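Exo-arabinanase (Penicillium chrysogenum, PDB 3A72) probably hydrolyses alpha-1,5-linked L-arabinan from one chain end as an exo-acting glycosidase, and is captured here with arabinobiose bound. Local coordinates at residues A[10-15]-A[38-43]; A[23-28]-A[313-318]. All blocks are in the same frame, centred on the assembly; numbering follows the deposited sequence.

Contact 1: A[10-15]-A[38-43]; sequences TIFSPP and ATWENY. With AHR (alpha-L-arabinofuranose), chain B.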
ATOM      1  N   THR A  10     -11.283  -8.173  14.848  1.00  7.77           N
ATOM      2  CA  THR A  10     -11.335  -8.999  13.652  1.00  7.84           C
ATOM      3  C   THR A  10     -12.225  -8.399  12.573  1.00  7.82           C
ATOM      4  O   THR A  10     -13.414  -8.148  12.795  1.00 11.04           O
ATOM      5  CB  THR A  10     -11.923 -10.356  13.954  1.00 10.01           C
ATOM      6  OG1 THR A  10     -11.254 -10.926  14.994  1.00 14.57           O
ATOM      7  CG2 THR A  10     -11.770 -11.302  12.777  1.00 12.25           C
ATOM      8  N   ILE A  11     -11.658  -8.157  11.422  1.00  6.45           N
ATOM      9  CA  ILE A  11     -12.434  -7.775  10.263  1.00  6.66           C
ATOM     10  C   ILE A  11     -12.930  -9.009   9.524  1.00  6.76           C
ATOM     11  O   ILE A  11     -14.096  -9.102   9.143  1.00  8.91           O
ATOM     12  CB  ILE A  11     -11.602  -6.879   9.287  1.00  6.10           C
ATOM     13  CG1 ILE A  11     -11.105  -5.618  10.008  1.00  6.39           C
ATOM     14  CG2 ILE A  11     -12.428  -6.578   8.047  1.00  7.06           C
ATOM     15  CD1 ILE A  11     -10.372  -4.634   9.134  1.00  7.16           C
ATOM     16  N   PHE A  12     -12.018  -9.977   9.312  1.00  6.82           N
ATOM     17  CA  PHE A  12     -12.342 -11.208   8.606  1.00  7.11           C
ATOM     18  C   PHE A  12     -11.431 -12.332   9.061  1.00  7.28           C
ATOM     19  O   PHE A  12     -10.185 -12.178   9.043  1.00  8.29           O
ATOM     20  CB  PHE A  12     -12.164 -11.018   7.093  1.00  7.75           C
ATOM     21  CG  PHE A  12     -12.389 -12.243   6.243  1.00  7.87           C
ATOM     22  CD1 PHE A  12     -13.595 -12.882   6.214  1.00 10.01           C
ATOM     23  CD2 PHE A  12     -11.369 -12.744   5.465  1.00  7.20           C
ATOM     24  CE1 PHE A  12     -13.828 -13.962   5.403  1.00 10.98           C
ATOM     25  CE2 PHE A  12     -11.572 -13.829   4.643  1.00  7.82           C
ATOM     26  CZ  PHE A  12     -12.798 -14.441   4.608  1.00  9.99           C
ATOM     27  N   SER A  13     -12.007 -13.449   9.464  1.00  8.15           N
ATOM     28  CA  SER A  13     -11.285 -14.661   9.770  1.00  9.60           C
ATOM     29  C   SER A  13     -11.572 -15.672   8.686  1.00  9.69           C
ATOM     30  O   SER A  13     -12.745 -16.084   8.537  1.00 10.71           O
ATOM     31  CB  SER A  13     -11.678 -15.243  11.144  1.00 17.19           C
ATOM     32  OG  SER A  13     -10.763 -16.282  11.577  1.00 29.20           O
ATOM     33  N   PRO A  14     -10.607 -16.041   7.872  1.00  8.28           N
ATOM     34  CA  PRO A  14     -10.892 -16.826   6.681  1.00  8.37           C
ATOM     35  C   PRO A  14     -11.238 -18.281   7.024  1.00  9.46           C
ATOM     36  O   PRO A  14     -10.736 -18.844   8.011  1.00 11.12           O
ATOM     37  CB  PRO A  14      -9.615 -16.784   5.901  1.00  8.73           C
ATOM     38  CG  PRO A  14      -8.528 -16.630   6.927  1.00  9.22           C
ATOM     39  CD  PRO A  14      -9.161 -15.691   7.946  1.00  9.33           C
ATOM     40  N   PRO A  15     -12.051 -18.892   6.151  1.00 10.82           N
ATOM     41  CA  PRO A  15     -12.322 -20.335   6.309  1.00 11.75           C
ATOM     42  C   PRO A  15     -11.068 -21.146   6.147  1.00 10.84           C
ATOM     43  O   PRO A  15     -10.136 -20.784   5.406  1.00  9.95           O
ATOM     44  CB  PRO A  15     -13.255 -20.635   5.152  1.00 17.80           C
ATOM     45  CG  PRO A  15     -13.758 -19.388   4.578  1.00 15.32           C
ATOM     46  CD  PRO A  15     -12.762 -18.343   5.007  1.00 10.99           C
ATOM     47  N   ALA A  38     -12.077  -1.716   3.972  1.00  4.70           N
ATOM     48  CA  ALA A  38     -10.914  -2.576   4.028  1.00  4.71           C
ATOM     49  C   ALA A  38     -11.028  -3.635   2.933  1.00  4.29           C
ATOM     50  O   ALA A  38     -12.106  -4.130   2.617  1.00  5.31           O
ATOM     51  CB  ALA A  38     -10.802  -3.248   5.384  1.00  5.81           C
ATOM     52  N   THR A  39      -9.870  -4.004   2.391  1.00  4.58           N
ATOM     53  CA  THR A  39      -9.727  -5.097   1.445  1.00  4.57           C
ATOM     54  C   THR A  39      -8.385  -5.783   1.655  1.00  4.26           C
ATOM     55  O   THR A  39      -7.550  -5.369   2.491  1.00  4.52           O
ATOM     56  CB  THR A  39      -9.896  -4.584   0.001  1.00  4.80           C
ATOM     57  OG1 THR A  39     -10.035  -5.695  -0.890  1.00  5.41           O
ATOM     58  CG2 THR A  39      -8.704  -3.785  -0.463  1.00  5.17           C
ATOM     59  N   TRP A  40      -8.155  -6.879   0.942  1.00  4.50           N
ATOM     60  CA  TRP A  40      -7.019  -7.744   1.075  1.00  4.10           C
ATOM     61  C   TRP A  40      -7.024  -8.737  -0.068  1.00  4.27           C
ATOM     62  O   TRP A  40      -8.038  -8.931  -0.736  1.00  5.19           O
ATOM     63  CB  TRP A  40      -7.036  -8.486   2.439  1.00  4.85           C
ATOM     64  CG  TRP A  40      -8.286  -9.250   2.686  1.00  4.85           C
ATOM     65  CD1 TRP A  40      -8.562 -10.529   2.326  1.00  5.38           C
ATOM     66  CD2 TRP A  40      -9.467  -8.753   3.336  1.00  4.97           C
ATOM     67  NE1 TRP A  40      -9.837 -10.810   2.748  1.00  5.94           N
ATOM     68  CE2 TRP A  40     -10.437  -9.793   3.358  1.00  5.26           C
ATOM     69  CE3 TRP A  40      -9.832  -7.549   3.958  1.00  5.39           C
ATOM     70  CZ2 TRP A  40     -11.697  -9.669   3.900  1.00  6.05           C
ATOM     71  CZ3 TRP A  40     -11.091  -7.413   4.516  1.00  6.33           C
ATOM     72  CH2 TRP A  40     -11.996  -8.476   4.507  1.00  6.45           C
ATOM     73  N   GLU A  41      -5.892  -9.376  -0.292  1.00  4.23           N
ATOM     74  CA  GLU A  41      -5.786 -10.558  -1.119  1.00  4.53           C
ATOM     75  C   GLU A  41      -6.516 -11.713  -0.439  1.00  4.64           C
ATOM     76  O   GLU A  41      -6.222 -12.041   0.725  1.00  4.98           O
ATOM     77  CB  GLU A  41      -4.329 -10.977  -1.311  1.00  4.58           C
ATOM     78  CG  GLU A  41      -3.463  -9.930  -2.020  1.00  4.26           C
ATOM     79  CD  GLU A  41      -1.986 -10.227  -2.037  1.00  4.57           C
ATOM     80  OE1 GLU A  41      -1.556 -11.253  -1.436  1.00  5.10           O
ATOM     81  OE2 GLU A  41      -1.220  -9.391  -2.613  1.00  4.61           O
ATOM     82  N   ASN A  42      -7.482 -12.286  -1.150  1.00  5.01           N
ATOM     83  CA  ASN A  42      -8.447 -13.239  -0.580  1.00  5.30           C
ATOM     84  C   ASN A  42      -8.282 -14.550  -1.317  1.00  5.39           C
ATOM     85  O   ASN A  42      -8.698 -14.685  -2.501  1.00  5.84           O
ATOM     86  CB  ASN A  42      -9.828 -12.615  -0.723  1.00  5.49           C
ATOM     87  CG  ASN A  42     -10.927 -13.346   0.017  1.00  6.01           C
ATOM     88  OD1 ASN A  42     -11.828 -14.032  -0.615  1.00  9.36           O
ATOM     89  ND2 ASN A  42     -10.934 -13.292   1.247  1.00  5.02           N
ATOM     90  N   TYR A  43      -7.644 -15.501  -0.678  1.00  5.54           N
ATOM     91  CA  TYR A  43      -7.173 -16.751  -1.337  1.00  6.18           C
ATOM     92  C   TYR A  43      -8.241 -17.842  -1.253  1.00  6.11           C
ATOM     93  O   TYR A  43      -8.071 -18.909  -0.695  1.00  7.36           O
ATOM     94  CB  TYR A  43      -5.857 -17.196  -0.735  1.00  6.51           C
ATOM     95  CG  TYR A  43      -4.689 -16.275  -0.990  1.00  6.00           C
ATOM     96  CD1 TYR A  43      -3.725 -16.610  -1.921  1.00  6.24           C
ATOM     97  CD2 TYR A  43      -4.547 -15.054  -0.303  1.00  6.44           C
ATOM     98  CE1 TYR A  43      -2.635 -15.793  -2.192  1.00  5.99           C
ATOM     99  CE2 TYR A  43      -3.443 -14.234  -0.582  1.00  5.22           C
ATOM    100  CZ  TYR A  43      -2.517 -14.611  -1.531  1.00  5.70           C
ATOM    101  OH  TYR A  43      -1.424 -13.829  -1.820  1.00  6.02           O
TER
HETATM  102  O5  AHR B   2       1.423  -9.815  -2.640  1.00  4.82           O
HETATM  103  C5  AHR B   2       1.611 -11.246  -2.841  1.00  4.71           C
HETATM  104  C4  AHR B   2       3.094 -11.547  -2.800  1.00  4.80           C
HETATM  105  O4  AHR B   2       3.725 -10.885  -3.948  1.00  5.02           O
HETATM  106  C3  AHR B   2       3.383 -13.015  -3.082  1.00  4.85           C
HETATM  107  O3  AHR B   2       3.301 -13.815  -1.885  1.00  5.80           O
HETATM  108  C2  AHR B   2       4.851 -12.930  -3.549  1.00  4.90           C
HETATM  109  O2  AHR B   2       5.226 -14.037  -4.400  1.00  6.30           O
HETATM  110  C1  AHR B   2       4.888 -11.612  -4.336  1.00  4.50           C
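F12 and W40 carry this contact as two nearly parallel rings that have slid apart. The F12 ring and the six-membered ring of W40 are inclined by only 18°, but their centroids are 5.3 Å apart, so overlap is slight and the pair is no full stack. Contact gathers instead around W40 CZ2, which lies 3.5 Å from F12 CD2 and equally 3.5 Å from F12 CB. W40 has CG between its backbone N and carbonyl carbon (chi1 55°), and from there the indole extends from strand 36-42 to the 10-15 segment. P14 N lies over one face of the F12 ring, offset toward the rim, while the N42 side chain crosses F12 at about a right angle with its amide plane turned 46° from the ring.

I11 extends the apolar patch. Its CG2 branch touches W40 CZ3 at 3.9 Å, the two side chains lying alongside but running opposite ways, and its other branch brings CD1 to 4.0 Å from A38 CB. I11 and F12 lie opposite V344 in a classic beta bulge, consistent with both side chains turning to the 38-43 strand.

The same strand has another duty at E41. Y43 OH donates to E41 OE1 at 2.6 Å from above the carboxylate plane, and the arabinofuranose donates through O5 to E41 OE2 at 2.7 Å; Q82 N also bonds OE2, so the carboxylate is held at both oxygens.

Strand 6-10 is the outer strand of the sheet whose other strands are 344-350, 328-333 and 317-320, whereas 36-42 belongs to the next sheet. The bulged exit from 6-10 thus packs two adjacent blades together at the ring closure of a six-bladed beta-propeller.

Contact 2: A[23-28]-A[313-318]; sequences TLYPRN and GYTRAL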
ATOM      1  N   THR A  23      -5.381 -14.978   3.692  1.00  5.55           N
ATOM      2  CA  THR A  23      -5.488 -13.534   3.537  1.00  4.97           C
ATOM      3  C   THR A  23      -4.073 -12.990   3.539  1.00  5.18           C
ATOM      4  O   THR A  23      -3.161 -13.583   4.117  1.00  5.76           O
ATOM      5  CB  THR A  23      -6.303 -12.880   4.677  1.00  5.48           C
ATOM      6  OG1 THR A  23      -5.689 -13.078   5.964  1.00  6.32           O
ATOM      7  CG2 THR A  23      -7.680 -13.475   4.790  1.00  6.47           C
ATOM      8  N   LEU A  24      -3.890 -11.835   2.920  1.00  4.88           N
ATOM      9  CA  LEU A  24      -2.612 -11.143   2.896  1.00  4.87           C
ATOM     10  C   LEU A  24      -2.814  -9.743   2.345  1.00  4.47           C
ATOM     11  O   LEU A  24      -3.792  -9.534   1.600  1.00  4.74           O
ATOM     12  CB  LEU A  24      -1.614 -11.875   1.945  1.00  4.81           C
ATOM     13  CG  LEU A  24      -0.124 -11.592   2.212  1.00  5.27           C
ATOM     14  CD1 LEU A  24       0.364 -12.278   3.473  1.00  6.44           C
ATOM     15  CD2 LEU A  24       0.707 -12.038   1.000  1.00  5.93           C
ATOM     16  N   TYR A  25      -1.932  -8.807   2.635  1.00  4.20           N
ATOM     17  CA  TYR A  25      -1.826  -7.553   1.917  1.00  4.26           C
ATOM     18  C   TYR A  25      -3.018  -6.639   2.222  1.00  4.01           C
ATOM     19  O   TYR A  25      -3.892  -6.396   1.379  1.00  4.58           O
ATOM     20  CB  TYR A  25      -1.644  -7.779   0.416  1.00  4.38           C
ATOM     21  CG  TYR A  25      -0.943  -6.647  -0.306  1.00  4.15           C
ATOM     22  CD1 TYR A  25       0.387  -6.799  -0.716  1.00  4.09           C
ATOM     23  CD2 TYR A  25      -1.568  -5.418  -0.550  1.00  4.05           C
ATOM     24  CE1 TYR A  25       1.075  -5.770  -1.372  1.00  4.53           C
ATOM     25  CE2 TYR A  25      -0.879  -4.388  -1.218  1.00  4.70           C
ATOM     26  CZ  TYR A  25       0.412  -4.578  -1.611  1.00  4.11           C
ATOM     27  OH  TYR A  25       1.118  -3.597  -2.296  1.00  4.47           O
ATOM     28  N   PRO A  26      -3.097  -6.125   3.457  1.00  3.97           N
ATOM     29  CA  PRO A  26      -4.232  -5.285   3.839  1.00  4.46           C
ATOM     30  C   PRO A  26      -4.138  -3.936   3.189  1.00  4.21           C
ATOM     31  O   PRO A  26      -3.060  -3.317   3.194  1.00  4.58           O
ATOM     32  CB  PRO A  26      -4.048  -5.133   5.350  1.00  4.31           C
ATOM     33  CG  PRO A  26      -2.545  -5.173   5.522  1.00  4.72           C
ATOM     34  CD  PRO A  26      -2.078  -6.209   4.526  1.00  4.26           C
ATOM     35  N   ARG A  27      -5.243  -3.397   2.723  1.00  4.27           N
ATOM     36  CA  ARG A  27      -5.341  -1.985   2.315  1.00  4.32           C
ATOM     37  C   ARG A  27      -6.695  -1.478   2.799  1.00  4.31           C
ATOM     38  O   ARG A  27      -7.653  -2.213   2.953  1.00  5.18           O
ATOM     39  CB  ARG A  27      -5.132  -1.788   0.815  1.00  4.63           C
ATOM     40  CG  ARG A  27      -3.688  -2.052   0.367  1.00  4.49           C
ATOM     41  CD  ARG A  27      -2.762  -0.962   0.847  1.00  4.72           C
ATOM     42  NE  ARG A  27      -1.381  -1.090   0.377  1.00  4.67           N
ATOM     43  CZ  ARG A  27      -0.395  -1.695   1.065  1.00  4.01           C
ATOM     44  NH1 ARG A  27      -0.604  -2.299   2.209  1.00  4.52           N
ATOM     45  NH2 ARG A  27       0.828  -1.654   0.550  1.00  4.86           N
ATOM     46  N   ASN A  28      -6.785  -0.140   2.961  1.00  4.41           N
ATOM     47  CA  ASN A  28      -7.998   0.456   3.462  1.00  4.28           C
ATOM     48  C   ASN A  28      -8.142   1.872   2.899  1.00  4.43           C
ATOM     49  O   ASN A  28      -7.218   2.436   2.300  1.00  5.51           O
ATOM     50  CB  ASN A  28      -8.037   0.380   4.989  1.00  4.66           C
ATOM     51  CG  ASN A  28      -6.833   1.031   5.570  1.00  5.53           C
ATOM     52  OD1 ASN A  28      -6.537   2.211   5.378  1.00  7.08           O
ATOM     53  ND2 ASN A  28      -6.024   0.350   6.305  1.00  6.31           N
ATOM     54  N   GLY A 313       2.749  -7.633  10.531  1.00  5.23           N
ATOM     55  CA  GLY A 313       2.306  -8.366   9.374  1.00  5.68           C
ATOM     56  C   GLY A 313       2.872  -7.748   8.113  1.00  5.13           C
ATOM     57  O   GLY A 313       3.342  -6.625   8.078  1.00  5.27           O
ATOM     58  N   TYR A 314       2.743  -8.542   7.022  1.00  5.57           N
ATOM     59  CA  TYR A 314       3.265  -8.146   5.732  1.00  5.17           C
ATOM     60  C   TYR A 314       2.497  -6.935   5.181  1.00  4.67           C
ATOM     61  O   TYR A 314       1.255  -6.925   5.147  1.00  4.85           O
ATOM     62  CB  TYR A 314       3.105  -9.292   4.766  1.00  6.36           C
ATOM     63  CG  TYR A 314       3.680  -9.077   3.367  1.00  5.21           C
ATOM     64  CD1 TYR A 314       5.021  -8.820   3.172  1.00  5.62           C
ATOM     65  CD2 TYR A 314       2.859  -9.148   2.281  1.00  5.63           C
ATOM     66  CE1 TYR A 314       5.550  -8.611   1.935  1.00  5.41           C
ATOM     67  CE2 TYR A 314       3.369  -9.016   0.999  1.00  5.86           C
ATOM     68  CZ  TYR A 314       4.719  -8.757   0.828  1.00  5.27           C
ATOM     69  OH  TYR A 314       5.244  -8.668  -0.443  1.00  6.23           O
ATOM     70  N   THR A 315       3.267  -5.907   4.755  1.00  4.27           N
ATOM     71  CA  THR A 315       2.728  -4.632   4.291  1.00  4.27           C
ATOM     72  C   THR A 315       1.545  -4.119   5.131  1.00  4.41           C
ATOM     73  O   THR A 315       0.546  -3.614   4.644  1.00  4.83           O
ATOM     74  CB  THR A 315       2.453  -4.676   2.763  1.00  4.33           C
ATOM     75  OG1 THR A 315       2.313  -3.301   2.299  1.00  4.56           O
ATOM     76  CG2 THR A 315       1.272  -5.457   2.307  1.00  5.07           C
ATOM     77  N   ARG A 316       1.724  -4.236   6.454  1.00  4.23           N
ATOM     78  CA  ARG A 316       0.749  -3.733   7.407  1.00  4.53           C
ATOM     79  C   ARG A 316       0.412  -2.297   7.074  1.00  3.98           C
ATOM     80  O   ARG A 316       1.302  -1.477   6.851  1.00  4.49           O
ATOM     81  CB  ARG A 316       1.305  -3.905   8.828  1.00  4.54           C
ATOM     82  CG  ARG A 316       0.313  -3.600   9.924  1.00  4.60           C
ATOM     83  CD  ARG A 316       0.861  -3.917  11.301  1.00  4.65           C
ATOM     84  NE  ARG A 316       1.953  -3.001  11.618  1.00  4.66           N
ATOM     85  CZ  ARG A 316       2.536  -2.929  12.802  1.00  5.03           C
ATOM     86  NH1 ARG A 316       2.105  -3.656  13.828  1.00  5.28           N
ATOM     87  NH2 ARG A 316       3.564  -2.094  13.008  1.00  5.83           N
ATOM     88  N   ALA A 317      -0.889  -1.998   7.028  1.00  4.32           N
ATOM     89  CA  ALA A 317      -1.391  -0.736   6.490  1.00  4.22           C
ATOM     90  C   ALA A 317      -1.748   0.212   7.602  1.00  4.50           C
ATOM     91  O   ALA A 317      -2.332  -0.151   8.627  1.00  7.29           O
ATOM     92  CB  ALA A 317      -2.597  -0.984   5.603  1.00  4.92           C
ATOM     93  N   LEU A 318      -1.399   1.491   7.430  1.00  4.26           N
ATOM     94  CA  LEU A 318      -1.674   2.554   8.381  1.00  4.26           C
ATOM     95  C   LEU A 318      -2.635   3.559   7.749  1.00  4.53           C
ATOM     96  O   LEU A 318      -2.574   3.836   6.542  1.00  5.11           O
ATOM     97  CB  LEU A 318      -0.397   3.310   8.744  1.00  4.52           C
ATOM     98  CG  LEU A 318       0.754   2.489   9.312  1.00  4.65           C
ATOM     99  CD1 LEU A 318       1.949   3.378   9.591  1.00  5.87           C
ATOM    100  CD2 LEU A 318       0.310   1.749  10.563  1.00  6.27           C
TER
HETATM  101  O   HOH W   1      -0.370  -9.173   5.014  1.00  8.89           O
HETATM  102  O   HOH W   2      -3.992   2.129   5.153  1.00 15.70           O
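R27 grips T315 end-on with both terminal nitrogens. NH2 donates to T315 OG1 at 2.8 Å (153° at the hydrogen), NH1 to T315 OG1 at 3.1 Å, and NH1 again to T315 O at 3.0 Å. With OG1 beside its own carbonyl carbon (chi1 -163°), T315 presents OG1 and O together, and both lie within about 6° of the guanidinium plane. NH1 further donates to P26 O at 2.8 Å, and Y25 CE2 sits over the centre of one guanidinium face, so the group is fixed in plane and in rotation.

Water takes the place of a direct backbone link between Y25 and Y314, receiving from Y25 N at 2.9 Å and donating to Y314 O at 2.8 Å. The strands 23-30 and 317-320 are the innermost of the first and last blades of the propeller; the segments run nearly parallel, joined by side chains and water rather than by a shared sheet.

Packing fills the rest. T315 CG2 makes a CH-pi contact over the Y25 face, 3.6 Å from the ring centroid. L24 CD2 meets Y314 CD2 at 3.8 Å; the Y314 side chain also approaches a bound arabinofuranose, and Y25 and Y314 both belong to the glycan pocket. Farther along, A317 CB nestles against P26 O, and N28, whose OD1 accepts from R319, turns ND2 toward the same methyl group.

The two contacts interlock along the chain, their segments coming in the order 10-15, 23-28, 38-43, 313-318. Their centres are 10 Å apart, and strands 23-30 and 36-42, neighbours in the first blade, join them: E41 N lies 2.8 Å from L24 O and T39 N 2.9 Å from R27 O, both probable hydrogen bonds. The centre of contact 2 lies about 7 Å from the chain centre and that of contact 1 about 16 Å, consistent with contact 2 lying nearer the middle of the propeller and contact 1 farther out. There the blade built from both chain ends meets the first blade, closing the propeller, and residues of both contacts reach the bound sugar.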